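Local coordinates for group II chitinase (Ostrinia furnacalis, PDB 6JAV), which probably hydrolyses internal glycosidic bonds of chitin, this chain being a family 18 catalytic domain of the longer insect enzyme, at residues Pro213-Pro218 / Ile328-Asn333. Numbering follows the deposited sequence.
Sequences PLYYHP and IKKKVN. With NAG (2-acetamido-2-deoxy-beta-D-glucopyranose), chain C.
Leu-214 and Lys-330 meet where a loop passes helix 325-337. Their side chains cross at about a right angle. CD2 of Leu-214 lies 3.7 Å from CG of Lys-330 and 4.3 Å from CG of Lys-331. The leucine methyl thus packs on the aliphatic part of Lys-330 and more loosely beside that of Lys-331, and both amines are left for polar partners.

Lys-330 can be followed outward from the helix. Its CB points toward the loop. CG is anti to the backbone N (chi1 -178°) and makes the contact with the leucine methyl. The chain bends at chi2 (90°), and CE of Lys-330 comes within 4.2 Å of CE2 of Tyr-215. A second bend, at chi4, precedes the amine. NZ of Lys-330 sits at the ring edge, close to the ring plane, 3.9 Å from CE2 of Tyr-215. This position does not make a cation-pi contact over the ring face. The same NZ also has a hydrogen bond to the backbone O of Gln-307.

CG of Leu-214 lies 3.7 Å above one face of the Tyr-215 ring, nearer its rim than its centre. The N-acetyl group of the bound sugar approaches the CD1 side of the ring obliquely. Its O7 is 3.5 Å from Tyr-215 CD1. Tyr-215 shares the sugar pocket with Asn-228, the N-glycosylation site, and with His-232.

NZ of Lys-331 is held by a salt bridge to Asp-323 and a hydrogen bond to O of Ala-212, just before the loop segment.

The contact is structural packing in the TIM-barrel domain of a family 18 glycosidase. It joins the loop between strand 192-195 and helix 227-236 to the helix preceding strand 342-346, beside a glycosylation site.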
ATOM      1  N   PRO A 213      -0.832  12.493   5.426  1.00 10.65           N
ATOM      2  CA  PRO A 213      -1.357  13.830   5.108  1.00 12.35           C
ATOM      3  C   PRO A 213      -1.563  14.008   3.613  1.00 10.07           C
ATOM      4  O   PRO A 213      -0.777  13.507   2.797  1.00 11.44           O
ATOM      5  CB  PRO A 213      -0.254  14.778   5.591  1.00 13.89           C
ATOM      6  CG  PRO A 213       0.844  13.975   6.095  1.00 13.41           C
ATOM      7  CD  PRO A 213       0.574  12.507   5.843  1.00 11.29           C
ATOM      8  N   LEU A 214      -2.637  14.730   3.262  1.00 11.14           N
ATOM      9  CA  LEU A 214      -2.924  15.076   1.873  1.00  9.74           C
ATOM     10  C   LEU A 214      -2.182  16.345   1.453  1.00 11.27           C
ATOM     11  O   LEU A 214      -1.551  16.373   0.392  1.00 13.23           O
ATOM     12  CB  LEU A 214      -4.424  15.254   1.682  1.00 12.35           C
ATOM     13  CG  LEU A 214      -4.848  15.732   0.301  1.00 12.01           C
ATOM     14  CD1 LEU A 214      -4.367  14.803  -0.824  1.00 12.95           C
ATOM     15  CD2 LEU A 214      -6.357  15.884   0.276  1.00 14.83           C
ATOM     16  N   TYR A 215      -2.220  17.388   2.284  1.00 13.13           N
ATOM     17  CA  TYR A 215      -1.617  18.677   1.968  1.00 12.15           C
ATOM     18  C   TYR A 215      -0.643  19.088   3.058  1.00 13.87           C
ATOM     19  O   TYR A 215      -0.739  18.658   4.217  1.00 15.18           O
ATOM     20  CB  TYR A 215      -2.693  19.769   1.839  1.00 13.21           C
ATOM     21  CG  TYR A 215      -3.609  19.606   0.643  1.00 14.72           C
ATOM     22  CD1 TYR A 215      -3.090  19.579  -0.645  1.00 14.17           C
ATOM     23  CD2 TYR A 215      -4.984  19.470   0.790  1.00 15.77           C
ATOM     24  CE1 TYR A 215      -3.907  19.432  -1.737  1.00 19.36           C
ATOM     25  CE2 TYR A 215      -5.815  19.310  -0.316  1.00 16.16           C
ATOM     26  CZ  TYR A 215      -5.254  19.303  -1.580  1.00 18.18           C
ATOM     27  OH  TYR A 215      -6.036  19.173  -2.704  1.00 24.28           O
ATOM     28  N   TYR A 216       0.276  19.986   2.671  1.00 14.47           N
ATOM     29  CA  TYR A 216       1.223  20.590   3.595  1.00 14.87           C
ATOM     30  C   TYR A 216       0.503  21.226   4.774  1.00 14.08           C
ATOM     31  O   TYR A 216      -0.542  21.870   4.611  1.00 17.94           O
ATOM     32  CB  TYR A 216       1.981  21.689   2.838  1.00 15.74           C
ATOM     33  CG  TYR A 216       2.981  22.452   3.684  1.00 17.62           C
ATOM     34  CD1 TYR A 216       4.160  21.857   4.100  1.00 16.87           C
ATOM     35  CD2 TYR A 216       2.743  23.771   4.060  1.00 22.47           C
ATOM     36  CE1 TYR A 216       5.093  22.542   4.869  1.00 21.60           C
ATOM     37  CE2 TYR A 216       3.661  24.464   4.833  1.00 19.28           C
ATOM     38  CZ  TYR A 216       4.833  23.846   5.229  1.00 25.91           C
ATOM     39  OH  TYR A 216       5.758  24.513   5.998  1.00 27.14           O
ATOM     40  N   HIS A 217       1.078  21.047   5.955  1.00 13.89           N
ATOM     41  CA  HIS A 217       0.644  21.645   7.208  1.00 15.88           C
ATOM     42  C   HIS A 217       1.750  22.574   7.711  1.00 17.92           C
ATOM     43  O   HIS A 217       2.927  22.227   7.621  1.00 17.09           O
ATOM     44  CB  HIS A 217       0.355  20.542   8.246  1.00 15.20           C
ATOM     45  CG  HIS A 217      -0.190  21.065   9.533  1.00 17.47           C
ATOM     46  ND1 HIS A 217       0.621  21.609  10.505  1.00 21.68           N
ATOM     47  CD2 HIS A 217      -1.458  21.151  10.001  1.00 19.10           C
ATOM     48  CE1 HIS A 217      -0.127  21.996  11.527  1.00 21.51           C
ATOM     49  NE2 HIS A 217      -1.391  21.738  11.240  1.00 20.45           N
ATOM     50  N   PRO A 218       1.410  23.770   8.207  1.00 18.06           N
ATOM     51  CA  PRO A 218       2.453  24.771   8.527  1.00 19.84           C
ATOM     52  C   PRO A 218       3.515  24.319   9.520  1.00 18.61           C
ATOM     53  O   PRO A 218       4.611  24.903   9.532  1.00 23.48           O
ATOM     54  CB  PRO A 218       1.643  25.952   9.083  1.00 21.34           C
ATOM     55  CG  PRO A 218       0.283  25.791   8.524  1.00 24.91           C
ATOM     56  CD  PRO A 218       0.051  24.295   8.411  1.00 21.44           C
ATOM     57  N   ILE A 328     -11.139  10.501   3.321  1.00 12.60           N
ATOM     58  CA  ILE A 328     -11.116   9.633   2.147  1.00 10.99           C
ATOM     59  C   ILE A 328     -11.878  10.282   0.999  1.00 12.34           C
ATOM     60  O   ILE A 328     -11.412  10.282  -0.158  1.00 13.11           O
ATOM     61  CB  ILE A 328     -11.677   8.251   2.525  1.00 13.03           C
ATOM     62  CG1 ILE A 328     -10.690   7.482   3.424  1.00 18.67           C
ATOM     63  CG2 ILE A 328     -12.066   7.477   1.277  1.00 17.35           C
ATOM     64  CD1 ILE A 328      -9.398   7.005   2.775  1.00 27.76           C
ATOM     65  N   LYS A 329     -13.058  10.850   1.279  1.00 12.89           N
ATOM     66  CA  LYS A 329     -13.793  11.528   0.221  1.00 13.42           C
ATOM     67  C   LYS A 329     -12.987  12.686  -0.352  1.00 14.32           C
ATOM     68  O   LYS A 329     -12.970  12.899  -1.577  1.00 15.47           O
ATOM     69  CB  LYS A 329     -15.157  12.016   0.718  1.00 20.01           C
ATOM     70  CG  LYS A 329     -16.131  10.888   1.016  1.00 24.83           C
ATOM     71  CD  LYS A 329     -17.153  11.351   2.039  1.00 35.37           C
ATOM     72  CE  LYS A 329     -18.463  10.593   1.937  1.00 44.36           C
ATOM     73  NZ  LYS A 329     -19.584  11.371   2.563  1.00 46.67           N
ATOM     74  N   LYS A 330     -12.295  13.438   0.510  1.00 13.05           N
ATOM     75  CA  LYS A 330     -11.445  14.525   0.026  1.00 13.55           C
ATOM     76  C   LYS A 330     -10.318  13.981  -0.861  1.00 13.90           C
ATOM     77  O   LYS A 330     -10.024  14.527  -1.936  1.00 14.11           O
ATOM     78  CB  LYS A 330     -10.879  15.287   1.222  1.00 14.30           C
ATOM     79  CG  LYS A 330     -10.004  16.471   0.888  1.00 22.03           C
ATOM     80  CD  LYS A 330     -10.813  17.742   0.761  1.00 28.91           C
ATOM     81  CE  LYS A 330      -9.921  18.942   0.479  1.00 29.80           C
ATOM     82  NZ  LYS A 330      -9.138  19.381   1.654  1.00 31.45           N
ATOM     83  N   LYS A 331      -9.669  12.907  -0.413  1.00 13.06           N
ATOM     84  CA  LYS A 331      -8.602  12.303  -1.196  1.00 11.12           C
ATOM     85  C   LYS A 331      -9.098  11.788  -2.544  1.00 12.44           C
ATOM     86  O   LYS A 331      -8.398  11.929  -3.559  1.00 12.01           O
ATOM     87  CB  LYS A 331      -7.920  11.190  -0.396  1.00 11.32           C
ATOM     88  CG  LYS A 331      -7.064  11.702   0.728  1.00 10.69           C
ATOM     89  CD  LYS A 331      -6.382  10.568   1.471  1.00 10.90           C
ATOM     90  CE  LYS A 331      -5.402  11.112   2.499  1.00 11.26           C
ATOM     91  NZ  LYS A 331      -4.603  10.035   3.148  1.00 10.19           N
ATOM     92  N   VAL A 332     -10.285  11.177  -2.589  1.00 10.03           N
ATOM     93  CA  VAL A 332     -10.811  10.692  -3.870  1.00 10.49           C
ATOM     94  C   VAL A 332     -11.196  11.853  -4.787  1.00 11.44           C
ATOM     95  O   VAL A 332     -11.013  11.777  -6.004  1.00 12.18           O
ATOM     96  CB  VAL A 332     -11.937   9.659  -3.666  1.00 11.08           C
ATOM     97  CG1 VAL A 332     -12.494   9.207  -4.996  1.00 13.67           C
ATOM     98  CG2 VAL A 332     -11.405   8.442  -2.879  1.00 13.67           C
ATOM     99  N   ASN A 333     -11.739  12.944  -4.233  1.00 11.09           N
ATOM    100  CA  ASN A 333     -11.966  14.121  -5.074  1.00 13.86           C
ATOM    101  C   ASN A 333     -10.652  14.654  -5.636  1.00 13.74           C
ATOM    102  O   ASN A 333     -10.608  15.111  -6.787  1.00 13.56           O
ATOM    103  CB  ASN A 333     -12.706  15.191  -4.280  1.00 13.82           C
ATOM    104  CG  ASN A 333     -14.205  14.949  -4.268  1.00 24.63           C
ATOM    105  OD1 ASN A 333     -14.805  14.739  -3.211  1.00 27.58           O
ATOM    106  ND2 ASN A 333     -14.816  14.962  -5.445  1.00 26.45           N
TER
HETATM  107  C1  NAG C2102      -0.038  20.821  -4.185  1.00 24.22           C
HETATM  108  C2  NAG C2102      -0.128  22.208  -3.567  1.00 22.95           C
HETATM  109  C3  NAG C2102       0.226  23.279  -4.607  1.00 28.63           C
HETATM  110  C4  NAG C2102       1.568  22.965  -5.263  1.00 39.40           C
HETATM  111  C5  NAG C2102       1.574  21.547  -5.816  1.00 41.33           C
HETATM  112  C6  NAG C2102       2.911  21.130  -6.399  1.00 32.43           C
HETATM  113  C7  NAG C2102      -1.671  22.823  -1.747  1.00 26.23           C
HETATM  114  C8  NAG C2102      -0.456  23.093  -0.922  1.00 32.23           C
HETATM  115  N2  NAG C2102      -1.454  22.433  -3.012  1.00 26.54           N
HETATM  116  O3  NAG C2102       0.325  24.533  -3.943  1.00 36.10           O
HETATM  117  O4  NAG C2102       1.857  23.885  -6.310  1.00 43.06           O
HETATM  118  O5  NAG C2102       1.261  20.631  -4.757  1.00 26.87           O
HETATM  119  O6  NAG C2102       3.896  20.824  -5.415  1.00 31.71           O
HETATM  120  O7  NAG C2102      -2.799  22.982  -1.302  1.00 40.77           O